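Local atomic coordinates of chromosome-partitioning ATPase Soj (Thermus thermophilus, PDB entry 2BEJ), a protein that hydrolyses ATP and binds double-stranded DNA cooperatively in an ATP-dependent way, forming nucleoprotein filaments, and probably takes part in chromosome partitioning. Residues T21-N26 and H233-L238; T177-R182 and W203-R208; P207-L212 and T228-H233. All blocks are in the same frame, centred on the assembly; numbering follows the deposited sequence.

Contact 1 (T21-N26 and H233-L238). With MG (magnesium ion), chain C; ADP (adenosine-5'-diphosphate), chain B.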
loop_
_atom_site.group_PDB
_atom_site.type_symbol
_atom_site.label_atom_id
_atom_site.label_comp_id
_atom_site.label_asym_id
_atom_site.label_seq_id
_atom_site.Cartn_x
_atom_site.Cartn_y
_atom_site.Cartn_z
ATOM N N THR A 21 -17.663 9.174 3.961
ATOM C CA THR A 21 -18.687 8.220 4.395
ATOM C C THR A 21 -18.322 6.785 3.973
ATOM O O THR A 21 -18.364 5.852 4.793
ATOM C CB THR A 21 -20.087 8.637 3.879
ATOM O OG1 THR A 21 -20.472 9.875 4.502
ATOM C CG2 THR A 21 -21.131 7.589 4.186
ATOM N N THR A 22 -17.952 6.615 2.705
ATOM C CA THR A 22 -17.515 5.298 2.189
ATOM C C THR A 22 -16.359 4.702 3.020
ATOM O O THR A 22 -16.328 3.492 3.322
ATOM C CB THR A 22 -17.134 5.390 0.683
ATOM O OG1 THR A 22 -18.207 6.008 -0.054
ATOM C CG2 THR A 22 -16.834 3.991 0.082
ATOM N N THR A 23 -15.427 5.557 3.417
ATOM C CA THR A 23 -14.261 5.105 4.177
ATOM C C THR A 23 -14.674 4.785 5.609
ATOM O O THR A 23 -14.258 3.765 6.168
ATOM C CB THR A 23 -13.101 6.141 4.087
ATOM O OG1 THR A 23 -12.707 6.272 2.713
ATOM C CG2 THR A 23 -11.885 5.706 4.917
ATOM N N ALA A 24 -15.517 5.647 6.188
ATOM C CA ALA A 24 -16.050 5.426 7.534
ATOM C C ALA A 24 -16.747 4.073 7.634
ATOM O O ALA A 24 -16.466 3.288 8.541
ATOM C CB ALA A 24 -17.036 6.543 7.911
ATOM N N ILE A 25 -17.668 3.824 6.701
ATOM C CA ILE A 25 -18.474 2.617 6.705
ATOM C C ILE A 25 -17.578 1.387 6.541
ATOM O O ILE A 25 -17.651 0.437 7.331
ATOM C CB ILE A 25 -19.545 2.650 5.591
ATOM C CG1 ILE A 25 -20.670 3.620 5.958
ATOM C CG2 ILE A 25 -20.124 1.235 5.345
ATOM C CD1 ILE A 25 -21.702 3.826 4.857
ATOM N N ASN A 26 -16.716 1.418 5.532
ATOM C CA ASN A 26 -15.949 0.223 5.193
ATOM C C ASN A 26 -14.757 -0.076 6.087
ATOM O O ASN A 26 -14.445 -1.239 6.296
ATOM C CB ASN A 26 -15.617 0.192 3.712
ATOM C CG ASN A 26 -16.857 -0.043 2.871
ATOM O OD1 ASN A 26 -17.662 -0.940 3.165
ATOM N ND2 ASN A 26 -17.039 0.771 1.841
ATOM N N HIS A 233 -11.057 -5.647 -1.066
ATOM C CA HIS A 233 -9.659 -5.965 -0.804
ATOM C C HIS A 233 -8.891 -4.717 -0.324
ATOM O O HIS A 233 -8.082 -4.795 0.594
ATOM C CB HIS A 233 -8.966 -6.532 -2.052
ATOM C CG HIS A 233 -9.576 -7.797 -2.589
ATOM N ND1 HIS A 233 -9.492 -9.009 -1.935
ATOM C CD2 HIS A 233 -10.233 -8.044 -3.748
ATOM C CE1 HIS A 233 -10.089 -9.941 -2.656
ATOM N NE2 HIS A 233 -10.548 -9.381 -3.760
ATOM N N ALA A 234 -9.149 -3.572 -0.947
ATOM C CA ALA A 234 -8.481 -2.319 -0.570
ATOM C C ALA A 234 -8.830 -1.849 0.845
ATOM O O ALA A 234 -7.942 -1.495 1.621
ATOM C CB ALA A 234 -8.775 -1.207 -1.612
ATOM N N TYR A 235 -10.119 -1.824 1.177
ATOM C CA TYR A 235 -10.565 -1.397 2.513
ATOM C C TYR A 235 -10.132 -2.334 3.637
ATOM O O TYR A 235 -9.898 -1.886 4.764
ATOM C CB TYR A 235 -12.075 -1.123 2.560
ATOM C CG TYR A 235 -12.400 0.301 2.130
ATOM C CD1 TYR A 235 -11.929 1.388 2.858
ATOM C CD2 TYR A 235 -13.153 0.549 0.980
ATOM C CE1 TYR A 235 -12.206 2.709 2.454
ATOM C CE2 TYR A 235 -13.440 1.853 0.569
ATOM C CZ TYR A 235 -12.955 2.930 1.308
ATOM O OH TYR A 235 -13.229 4.213 0.904
ATOM N N ARG A 236 -10.028 -3.625 3.327
ATOM C CA ARG A 236 -9.496 -4.609 4.267
ATOM C C ARG A 236 -8.010 -4.325 4.566
ATOM O O ARG A 236 -7.586 -4.356 5.718
ATOM C CB ARG A 236 -9.694 -6.029 3.711
ATOM C CG ARG A 236 -8.869 -7.140 4.395
ATOM C CD ARG A 236 -9.666 -7.863 5.467
ATOM N NE ARG A 236 -8.900 -8.882 6.201
ATOM C CZ ARG A 236 -9.116 -10.196 6.145
ATOM N NH1 ARG A 236 -10.080 -10.697 5.373
ATOM N NH2 ARG A 236 -8.371 -11.024 6.872
ATOM N N ARG A 237 -7.231 -4.048 3.518
ATOM C CA ARG A 237 -5.830 -3.705 3.669
ATOM C C ARG A 237 -5.679 -2.338 4.351
ATOM O O ARG A 237 -4.792 -2.144 5.176
ATOM C CB ARG A 237 -5.156 -3.737 2.298
ATOM C CG ARG A 237 -3.656 -3.460 2.280
ATOM C CD ARG A 237 -3.078 -3.709 0.867
ATOM N NE ARG A 237 -3.498 -5.009 0.322
ATOM C CZ ARG A 237 -4.238 -5.167 -0.782
ATOM N NH1 ARG A 237 -4.629 -4.118 -1.503
ATOM N NH2 ARG A 237 -4.585 -6.388 -1.170
ATOM N N LEU A 238 -6.567 -1.400 4.030
ATOM C CA LEU A 238 -6.548 -0.103 4.690
ATOM C C LEU A 238 -6.763 -0.231 6.195
ATOM O O LEU A 238 -6.071 0.420 6.982
ATOM C CB LEU A 238 -7.584 0.849 4.093
ATOM C CG LEU A 238 -7.511 2.242 4.734
ATOM C CD1 LEU A 238 -6.161 2.922 4.436
ATOM C CD2 LEU A 238 -8.713 3.119 4.324
HETATM MG MG MG C . -20.176 11.842 4.072
HETATM P PB ADP B . -18.282 12.090 1.220
HETATM O O1B ADP B . -18.871 11.369 2.398
HETATM O O2B ADP B . -16.850 12.529 1.407
HETATM O O3B ADP B . -19.175 13.191 0.704
HETATM P PA ADP B . -19.028 9.608 -0.034
HETATM O O1A ADP B . -20.425 9.768 0.518
HETATM O O2A ADP B . -18.179 8.539 0.602
HETATM O O3A ADP B . -18.237 11.023 0.011
HETATM O "O5'" ADP B . -19.065 9.339 -1.598
HETATM C "C5'" ADP B . -19.816 10.151 -2.501
HETATM C "C4'" ADP B . -20.330 9.236 -3.608
HETATM O "O4'" ADP B . -19.223 8.642 -4.306
HETATM C "C3'" ADP B . -21.138 8.093 -3.016
HETATM O "O3'" ADP B . -22.226 7.772 -3.891
HETATM C "C2'" ADP B . -20.184 6.922 -3.012
HETATM O "O2'" ADP B . -20.890 5.686 -3.132
HETATM C "C1'" ADP B . -19.265 7.210 -4.191
HETATM N N9 ADP B . -17.917 6.622 -3.956
HETATM C C8 ADP B . -17.135 6.798 -2.868
HETATM N N7 ADP B . -15.973 6.107 -2.982
HETATM C C5 ADP B . -15.998 5.474 -4.168
HETATM C C6 ADP B . -15.087 4.582 -4.930
HETATM N N6 ADP B . -13.882 4.214 -4.432
HETATM N N1 ADP B . -15.499 4.141 -6.140
HETATM C C2 ADP B . -16.691 4.498 -6.665
HETATM N N3 ADP B . -17.563 5.306 -6.032
HETATM C C4 ADP B . -17.279 5.822 -4.806
HETATM O O HOH W 1 -22.182 12.199 5.260
HETATM O O HOH W 2 -20.523 13.744 2.858
HETATM O O HOH W 3 -19.087 12.288 5.591
HETATM O O HOH W 4 -21.417 11.372 2.601
#

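Contact 2 (T177-R182 and W203-R208). With ADP (adenosine-5'-diphosphate), chain B.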
loop_
_atom_site.group_PDB
_atom_site.type_symbol
_atom_site.label_atom_id
_atom_site.label_comp_id
_atom_site.label_asym_id
_atom_site.label_seq_id
_atom_site.Cartn_x
_atom_site.Cartn_y
_atom_site.Cartn_z
ATOM N N THR A 177 -8.645 8.121 -2.636
ATOM C CA THR A 177 -9.878 7.387 -2.894
ATOM C C THR A 177 -10.328 7.594 -4.339
ATOM O O THR A 177 -9.886 8.535 -4.995
ATOM C CB THR A 177 -11.054 7.861 -1.970
ATOM O OG1 THR A 177 -11.363 9.236 -2.245
ATOM C CG2 THR A 177 -10.697 7.717 -0.514
ATOM N N MET A 178 -11.213 6.717 -4.814
ATOM C CA MET A 178 -11.774 6.786 -6.177
ATOM C C MET A 178 -10.687 6.940 -7.238
ATOM O O MET A 178 -10.825 7.716 -8.185
ATOM C CB MET A 178 -12.790 7.923 -6.300
ATOM C CG MET A 178 -13.851 7.886 -5.255
ATOM S SD MET A 178 -15.022 9.215 -5.467
ATOM C CE MET A 178 -15.241 9.689 -3.765
ATOM N N TYR A 179 -9.604 6.188 -7.060
ATOM C CA TYR A 179 -8.491 6.199 -7.983
ATOM C C TYR A 179 -8.974 5.541 -9.270
ATOM O O TYR A 179 -9.303 4.353 -9.284
ATOM C CB TYR A 179 -7.319 5.432 -7.349
ATOM C CG TYR A 179 -6.057 5.296 -8.193
ATOM C CD1 TYR A 179 -4.924 6.052 -7.909
ATOM C CD2 TYR A 179 -5.988 4.385 -9.242
ATOM C CE1 TYR A 179 -3.741 5.898 -8.652
ATOM C CE2 TYR A 179 -4.830 4.235 -9.999
ATOM C CZ TYR A 179 -3.707 4.993 -9.699
ATOM O OH TYR A 179 -2.555 4.841 -10.447
ATOM N N ASP A 180 -9.048 6.330 -10.339
ATOM C CA ASP A 180 -9.546 5.858 -11.629
ATOM C C ASP A 180 -8.409 5.187 -12.388
ATOM O O ASP A 180 -7.475 5.845 -12.839
ATOM C CB ASP A 180 -10.149 7.020 -12.440
ATOM C CG ASP A 180 -11.055 6.546 -13.578
ATOM O OD1 ASP A 180 -10.690 5.617 -14.317
ATOM O OD2 ASP A 180 -12.148 7.124 -13.750
ATOM N N GLY A 181 -8.491 3.871 -12.508
ATOM C CA GLY A 181 -7.461 3.086 -13.184
ATOM C C GLY A 181 -7.441 3.195 -14.706
ATOM O O GLY A 181 -6.510 2.704 -15.342
ATOM N N ARG A 182 -8.448 3.838 -15.297
ATOM C CA ARG A 182 -8.518 3.906 -16.771
ATOM C C ARG A 182 -7.587 4.983 -17.347
ATOM O O ARG A 182 -7.459 5.122 -18.559
ATOM C CB ARG A 182 -9.963 4.139 -17.260
ATOM C CG ARG A 182 -11.045 3.270 -16.610
ATOM C CD ARG A 182 -12.437 3.909 -16.751
ATOM N NE ARG A 182 -12.463 5.288 -16.248
ATOM C CZ ARG A 182 -12.752 6.370 -16.972
ATOM N NH1 ARG A 182 -13.086 6.269 -18.253
ATOM N NH2 ARG A 182 -12.725 7.566 -16.401
ATOM N N TRP A 203 -0.287 4.035 1.994
ATOM C CA TRP A 203 0.106 3.266 0.818
ATOM C C TRP A 203 -1.079 2.605 0.123
ATOM O O TRP A 203 -1.095 2.488 -1.098
ATOM C CB TRP A 203 1.201 2.256 1.164
ATOM C CG TRP A 203 2.470 2.970 1.400
ATOM C CD1 TRP A 203 3.014 3.279 2.603
ATOM C CD2 TRP A 203 3.313 3.569 0.404
ATOM N NE1 TRP A 203 4.170 4.004 2.425
ATOM C CE2 TRP A 203 4.374 4.200 1.082
ATOM C CE3 TRP A 203 3.276 3.624 -0.998
ATOM C CZ2 TRP A 203 5.406 4.865 0.410
ATOM C CZ3 TRP A 203 4.298 4.298 -1.669
ATOM C CH2 TRP A 203 5.345 4.911 -0.959
ATOM N N THR A 204 -2.068 2.193 0.912
ATOM C CA THR A 204 -3.304 1.637 0.376
ATOM C C THR A 204 -4.122 2.767 -0.273
ATOM O O THR A 204 -4.335 3.827 0.325
ATOM C CB THR A 204 -4.127 0.967 1.480
ATOM O OG1 THR A 204 -3.298 0.027 2.181
ATOM C CG2 THR A 204 -5.319 0.227 0.885
ATOM N N VAL A 205 -4.548 2.509 -1.505
ATOM C CA VAL A 205 -5.294 3.441 -2.329
ATOM C C VAL A 205 -6.609 2.744 -2.701
ATOM O O VAL A 205 -6.614 1.556 -3.028
ATOM C CB VAL A 205 -4.486 3.773 -3.608
ATOM C CG1 VAL A 205 -5.312 4.585 -4.576
ATOM C CG2 VAL A 205 -3.206 4.527 -3.248
ATOM N N ILE A 206 -7.713 3.482 -2.628
ATOM C CA ILE A 206 -9.031 2.924 -2.885
ATOM C C ILE A 206 -9.413 3.154 -4.357
ATOM O O ILE A 206 -9.543 4.299 -4.789
ATOM C CB ILE A 206 -10.124 3.551 -1.943
ATOM C CG1 ILE A 206 -9.680 3.537 -0.466
ATOM C CG2 ILE A 206 -11.487 2.891 -2.180
ATOM C CD1 ILE A 206 -9.454 2.157 0.140
ATOM N N PRO A 207 -9.612 2.063 -5.118
ATOM C CA PRO A 207 -9.967 2.165 -6.531
ATOM C C PRO A 207 -11.382 2.690 -6.707
ATOM O O PRO A 207 -12.263 2.404 -5.890
ATOM C CB PRO A 207 -9.891 0.710 -7.022
ATOM C CG PRO A 207 -10.172 -0.110 -5.783
ATOM C CD PRO A 207 -9.547 0.660 -4.658
ATOM N N ARG A 208 -11.586 3.481 -7.752
ATOM C CA ARG A 208 -12.938 3.762 -8.218
ATOM C C ARG A 208 -13.480 2.442 -8.754
ATOM O O ARG A 208 -12.875 1.819 -9.638
ATOM C CB ARG A 208 -12.956 4.855 -9.295
ATOM C CG ARG A 208 -14.372 5.242 -9.778
ATOM C CD ARG A 208 -14.439 6.685 -10.281
ATOM N NE ARG A 208 -15.786 7.254 -10.144
ATOM C CZ ARG A 208 -16.165 8.109 -9.189
ATOM N NH1 ARG A 208 -15.303 8.525 -8.265
ATOM N NH2 ARG A 208 -17.417 8.563 -9.154
HETATM P PB ADP B . -18.282 12.090 1.220
HETATM O O1B ADP B . -18.871 11.369 2.398
HETATM O O2B ADP B . -16.850 12.529 1.407
HETATM O O3B ADP B . -19.175 13.191 0.704
HETATM P PA ADP B . -19.028 9.608 -0.034
HETATM O O1A ADP B . -20.425 9.768 0.518
HETATM O O2A ADP B . -18.179 8.539 0.602
HETATM O O3A ADP B . -18.237 11.023 0.011
HETATM O "O5'" ADP B . -19.065 9.339 -1.598
HETATM C "C5'" ADP B . -19.816 10.151 -2.501
HETATM C "C4'" ADP B . -20.330 9.236 -3.608
HETATM O "O4'" ADP B . -19.223 8.642 -4.306
HETATM C "C3'" ADP B . -21.138 8.093 -3.016
HETATM O "O3'" ADP B . -22.226 7.772 -3.891
HETATM C "C2'" ADP B . -20.184 6.922 -3.012
HETATM O "O2'" ADP B . -20.890 5.686 -3.132
HETATM C "C1'" ADP B . -19.265 7.210 -4.191
HETATM N N9 ADP B . -17.917 6.622 -3.956
HETATM C C8 ADP B . -17.135 6.798 -2.868
HETATM N N7 ADP B . -15.973 6.107 -2.982
HETATM C C5 ADP B . -15.998 5.474 -4.168
HETATM C C6 ADP B . -15.087 4.582 -4.930
HETATM N N6 ADP B . -13.882 4.214 -4.432
HETATM N N1 ADP B . -15.499 4.141 -6.140
HETATM C C2 ADP B . -16.691 4.498 -6.665
HETATM N N3 ADP B . -17.563 5.306 -6.032
HETATM C C4 ADP B . -17.279 5.822 -4.806
HETATM O O HOH W 5 -10.672 2.182 -11.431
#

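Contact 3 (P207-L212 and T228-H233). With ADP (adenosine-5'-diphosphate), chain B.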
loop_
_atom_site.group_PDB
_atom_site.type_symbol
_atom_site.label_atom_id
_atom_site.label_comp_id
_atom_site.label_asym_id
_atom_site.label_seq_id
_atom_site.Cartn_x
_atom_site.Cartn_y
_atom_site.Cartn_z
ATOM N N PRO A 207 -9.612 2.063 -5.118
ATOM C CA PRO A 207 -9.967 2.165 -6.531
ATOM C C PRO A 207 -11.382 2.690 -6.707
ATOM O O PRO A 207 -12.263 2.404 -5.890
ATOM C CB PRO A 207 -9.891 0.710 -7.022
ATOM C CG PRO A 207 -10.172 -0.110 -5.783
ATOM C CD PRO A 207 -9.547 0.660 -4.658
ATOM N N ARG A 208 -11.586 3.481 -7.752
ATOM C CA ARG A 208 -12.938 3.762 -8.218
ATOM C C ARG A 208 -13.480 2.442 -8.754
ATOM O O ARG A 208 -12.875 1.819 -9.638
ATOM C CB ARG A 208 -12.956 4.855 -9.295
ATOM C CG ARG A 208 -14.372 5.242 -9.778
ATOM C CD ARG A 208 -14.439 6.685 -10.281
ATOM N NE ARG A 208 -15.786 7.254 -10.144
ATOM C CZ ARG A 208 -16.165 8.109 -9.189
ATOM N NH1 ARG A 208 -15.303 8.525 -8.265
ATOM N NH2 ARG A 208 -17.417 8.563 -9.154
ATOM N N ASN A 209 -14.611 2.017 -8.195
ATOM C CA ASN A 209 -15.212 0.739 -8.527
ATOM C C ASN A 209 -16.729 0.795 -8.336
ATOM O O ASN A 209 -17.220 1.272 -7.311
ATOM C CB ASN A 209 -14.584 -0.364 -7.671
ATOM C CG ASN A 209 -15.113 -1.739 -8.008
ATOM O OD1 ASN A 209 -15.998 -2.249 -7.325
ATOM N ND2 ASN A 209 -14.581 -2.346 -9.066
ATOM N N VAL A 210 -17.459 0.317 -9.343
ATOM C CA VAL A 210 -18.919 0.327 -9.347
ATOM C C VAL A 210 -19.547 -0.313 -8.101
ATOM O O VAL A 210 -20.539 0.188 -7.575
ATOM C CB VAL A 210 -19.496 -0.287 -10.667
ATOM C CG1 VAL A 210 -19.348 -1.811 -10.705
ATOM C CG2 VAL A 210 -20.943 0.121 -10.867
ATOM N N ARG A 211 -18.961 -1.406 -7.627
ATOM C CA ARG A 211 -19.485 -2.105 -6.458
ATOM C C ARG A 211 -19.478 -1.248 -5.189
ATOM O O ARG A 211 -20.390 -1.368 -4.366
ATOM C CB ARG A 211 -18.750 -3.432 -6.242
ATOM C CG ARG A 211 -19.054 -4.479 -7.314
ATOM C CD ARG A 211 -20.443 -5.054 -7.110
ATOM N NE ARG A 211 -20.862 -5.984 -8.155
ATOM C CZ ARG A 211 -20.380 -7.214 -8.318
ATOM N NH1 ARG A 211 -19.416 -7.681 -7.525
ATOM N NH2 ARG A 211 -20.856 -7.978 -9.296
ATOM N N LEU A 212 -18.461 -0.391 -5.043
ATOM C CA LEU A 212 -18.397 0.564 -3.928
ATOM C C LEU A 212 -19.483 1.628 -4.026
ATOM O O LEU A 212 -20.097 1.980 -3.020
ATOM C CB LEU A 212 -17.022 1.240 -3.828
ATOM C CG LEU A 212 -15.885 0.489 -3.119
ATOM C CD1 LEU A 212 -14.548 1.151 -3.422
ATOM C CD2 LEU A 212 -16.109 0.398 -1.606
ATOM N N THR A 228 -15.295 -9.814 -2.641
ATOM C CA THR A 228 -14.083 -10.045 -3.432
ATOM C C THR A 228 -13.821 -8.966 -4.487
ATOM O O THR A 228 -12.938 -9.128 -5.338
ATOM C CB THR A 228 -14.068 -11.435 -4.110
ATOM O OG1 THR A 228 -15.235 -11.587 -4.929
ATOM C CG2 THR A 228 -14.002 -12.550 -3.069
ATOM N N SER A 229 -14.583 -7.874 -4.426
ATOM C CA SER A 229 -14.413 -6.774 -5.363
ATOM C C SER A 229 -13.144 -5.941 -5.048
ATOM O O SER A 229 -12.600 -6.009 -3.940
ATOM C CB SER A 229 -15.674 -5.907 -5.398
ATOM O OG SER A 229 -15.883 -5.237 -4.166
ATOM N N PRO A 230 -12.641 -5.178 -6.035
ATOM C CA PRO A 230 -11.389 -4.446 -5.796
ATOM C C PRO A 230 -11.437 -3.533 -4.561
ATOM O O PRO A 230 -10.441 -3.410 -3.849
ATOM C CB PRO A 230 -11.216 -3.639 -7.085
ATOM C CG PRO A 230 -11.930 -4.456 -8.122
ATOM C CD PRO A 230 -13.140 -4.976 -7.408
ATOM N N GLY A 231 -12.597 -2.938 -4.305
ATOM C CA GLY A 231 -12.814 -2.033 -3.173
ATOM C C GLY A 231 -12.810 -2.712 -1.816
ATOM O O GLY A 231 -12.421 -2.103 -0.819
ATOM N N ALA A 232 -13.251 -3.968 -1.787
ATOM C CA ALA A 232 -13.282 -4.763 -0.572
ATOM C C ALA A 232 -11.861 -5.128 -0.133
ATOM O O ALA A 232 -11.498 -4.908 1.022
ATOM C CB ALA A 232 -14.154 -6.030 -0.779
ATOM N N HIS A 233 -11.057 -5.647 -1.066
ATOM C CA HIS A 233 -9.659 -5.965 -0.804
ATOM C C HIS A 233 -8.891 -4.717 -0.324
ATOM O O HIS A 233 -8.082 -4.795 0.594
ATOM C CB HIS A 233 -8.966 -6.532 -2.052
ATOM C CG HIS A 233 -9.576 -7.797 -2.589
ATOM N ND1 HIS A 233 -9.492 -9.009 -1.935
ATOM C CD2 HIS A 233 -10.233 -8.044 -3.748
ATOM C CE1 HIS A 233 -10.089 -9.941 -2.656
ATOM N NE2 HIS A 233 -10.548 -9.381 -3.760
HETATM P PB ADP B . -18.282 12.090 1.220
HETATM O O1B ADP B . -18.871 11.369 2.398
HETATM O O2B ADP B . -16.850 12.529 1.407
HETATM O O3B ADP B . -19.175 13.191 0.704
HETATM P PA ADP B . -19.028 9.608 -0.034
HETATM O O1A ADP B . -20.425 9.768 0.518
HETATM O O2A ADP B . -18.179 8.539 0.602
HETATM O O3A ADP B . -18.237 11.023 0.011
HETATM O "O5'" ADP B . -19.065 9.339 -1.598
HETATM C "C5'" ADP B . -19.816 10.151 -2.501
HETATM C "C4'" ADP B . -20.330 9.236 -3.608
HETATM O "O4'" ADP B . -19.223 8.642 -4.306
HETATM C "C3'" ADP B . -21.138 8.093 -3.016
HETATM O "O3'" ADP B . -22.226 7.772 -3.891
HETATM C "C2'" ADP B . -20.184 6.922 -3.012
HETATM O "O2'" ADP B . -20.890 5.686 -3.132
HETATM C "C1'" ADP B . -19.265 7.210 -4.191
HETATM N N9 ADP B . -17.917 6.622 -3.956
HETATM C C8 ADP B . -17.135 6.798 -2.868
HETATM N N7 ADP B . -15.973 6.107 -2.982
HETATM C C5 ADP B . -15.998 5.474 -4.168
HETATM C C6 ADP B . -15.087 4.582 -4.930
HETATM N N6 ADP B . -13.882 4.214 -4.432
HETATM N N1 ADP B . -15.499 4.141 -6.140
HETATM C C2 ADP B . -16.691 4.498 -6.665
HETATM N N3 ADP B . -17.563 5.306 -6.032
HETATM C C4 ADP B . -17.279 5.822 -4.806
HETATM O O HOH W 6 -15.262 -2.529 -5.018
#

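Contact 1 (T21-N26 and H233-L238)
N26 and Y235 mark the nearest backbone approach, their CA atoms 6.2 Å apart, where the helical segments T21-N26 and H233-L238 cross at -70° with axes 10.5 Å apart. The first belongs to the helix that follows the P-loop, the second to the C-terminal helix 230-248. The Y235 side chain points at the helix T21-N26 and makes most of the contact. Its ring lies beneath N26 CB, a CH-pi contact with that carbon 3.8 Å from the ring centroid and 22° off the normal, while OD1 of N26 is bonded to the backbone of I222. At the ring edge and in its plane sits T23 OG1, 2.8 Å from Y235 OH; this threonine hydroxyl is also hydrogen-bonded to G19 O of the P-loop. T22 divides its branches between protein and nucleotide. OG1 stands beside the backbone N (chi1 -52°), which leaves CG2 anti to it, facing Y235 OH at 3.7 Å. T22 OG1 donates to ADP O2A at 2.6 Å, and T22 N reaches the same oxygen at 2.9 Å. One residue earlier, T21 OG1 binds magnesium at 2.0 Å; ADP O1B and four waters complete the shell. The alpha-phosphate oxygen O2A is thus gripped twice by one residue, which should help spread its negative charge, and the tyrosine sets the C-terminal helix against T22, which holds the alpha-phosphate, and against T23 beside it.

Contact 2 (T177-R182 and W203-R208)
Y179 and P207 form a single beta bridge that pairs the loop after strand 170-177 with the loop before helix 210-214, at the adenine end of this P-loop NTPase nucleotide site. M178 and R208 turn to the adenine, Y179 to V205 and the second subunit. M178 lies over one face of the base, its CG 3.4 Å from ADP C5. R208 has CG anti to the backbone N (chi1 -177°) and stays extended to NE, which carries its guanidinium past the end of M178 and puts ADP C2 over one guanidinium face; the modelled approach of R208 NH1 to M178 SD is too close to carry weight. Y179 rests its CB on V205 CG1 at 3.5 Å, and its ring meets H233 edge-to-face and R237 by cation-pi, both of the second subunit. In the bridge, Y179 N donates to I206 O at 3.0 Å, almost straight (175°), and R208 N returns to Y179 O at 2.9 Å from 52° out of the carbonyl plane. P207 O reads the base, accepting from ADP N6 at 2.8 Å. Beyond the bridge, D180 makes an Asx turn, OD1 taking R182 N on its anti lone pair and R182 NE, 2.6 Å away, on its syn one, while OD2 accepts from R182 NH2, a side-on salt bridge within the segment. With an alanine in place of D180 the R182 guanidinium is likely to lose its mate and turn freely, and the turn to lose its side-chain bond. Water 5 joins the two segments once more, accepting from G181 N at 3.0 Å and donating to R208 O at 2.9 Å.

Contact 3 (P207-L212 and T228-H233)
P230 stands over one face of the N209 amide, the two side chains crossing at about a right angle with N209 ND2 3.4 Å from P230 CD. The adenine is the second flat group: L212 CD1 and CB lie over the face opposite M178, CD1 3.3 Å from ADP N6, and at the edge N209 N donates to ADP N1 at 3.1 Å (163°). Two helix N-termini thus meet beside the base in the nucleotide pocket, with N209 and S229 in the N-cap positions. The N209 amide is placed against P230 because chi1 is -177°, CG lying anti to the backbone N, and its OD1 also takes a weak capping bond from R211 N. P207 CG packs on P230 CB at 3.9 Å. Next to it, L212 CD1 packs within 3.6 Å of G231 CA, on the side where a CB would project. S229 CB touches the CB of R211, while its hydroxyl is bonded to A226 O. Between the two helix starts sits water 6, whose modelled approach to N209 OD1 is too short to be trusted; it accepts from G231 N at 2.8 Å and lies 2.9 Å from S229 OG, to which it donates.

All three contacts gather round ADP but at different depths. Contact 1 is wholly buried and joins two helices; contacts 2 and 3 lie farther from the chain's centre, are only partly buried and join loops or helix starts. Contact 1 serves phosphate and metal, whereas contacts 2 and 3 share P207 and R208 and enclose the base from opposite faces. Their chemistry follows suit: a tyrosine ring set against an apolar carbon, with its hydroxyl close to a threonine hydroxyl, then backbone bridging, with a salt bridge inside one of its loops, then packing with a bridging water. Helix 230-248 enters contacts 1 and 3, and I206 CG2 of contact 2 touches both Y235 and L212. Each also borders the second subunit.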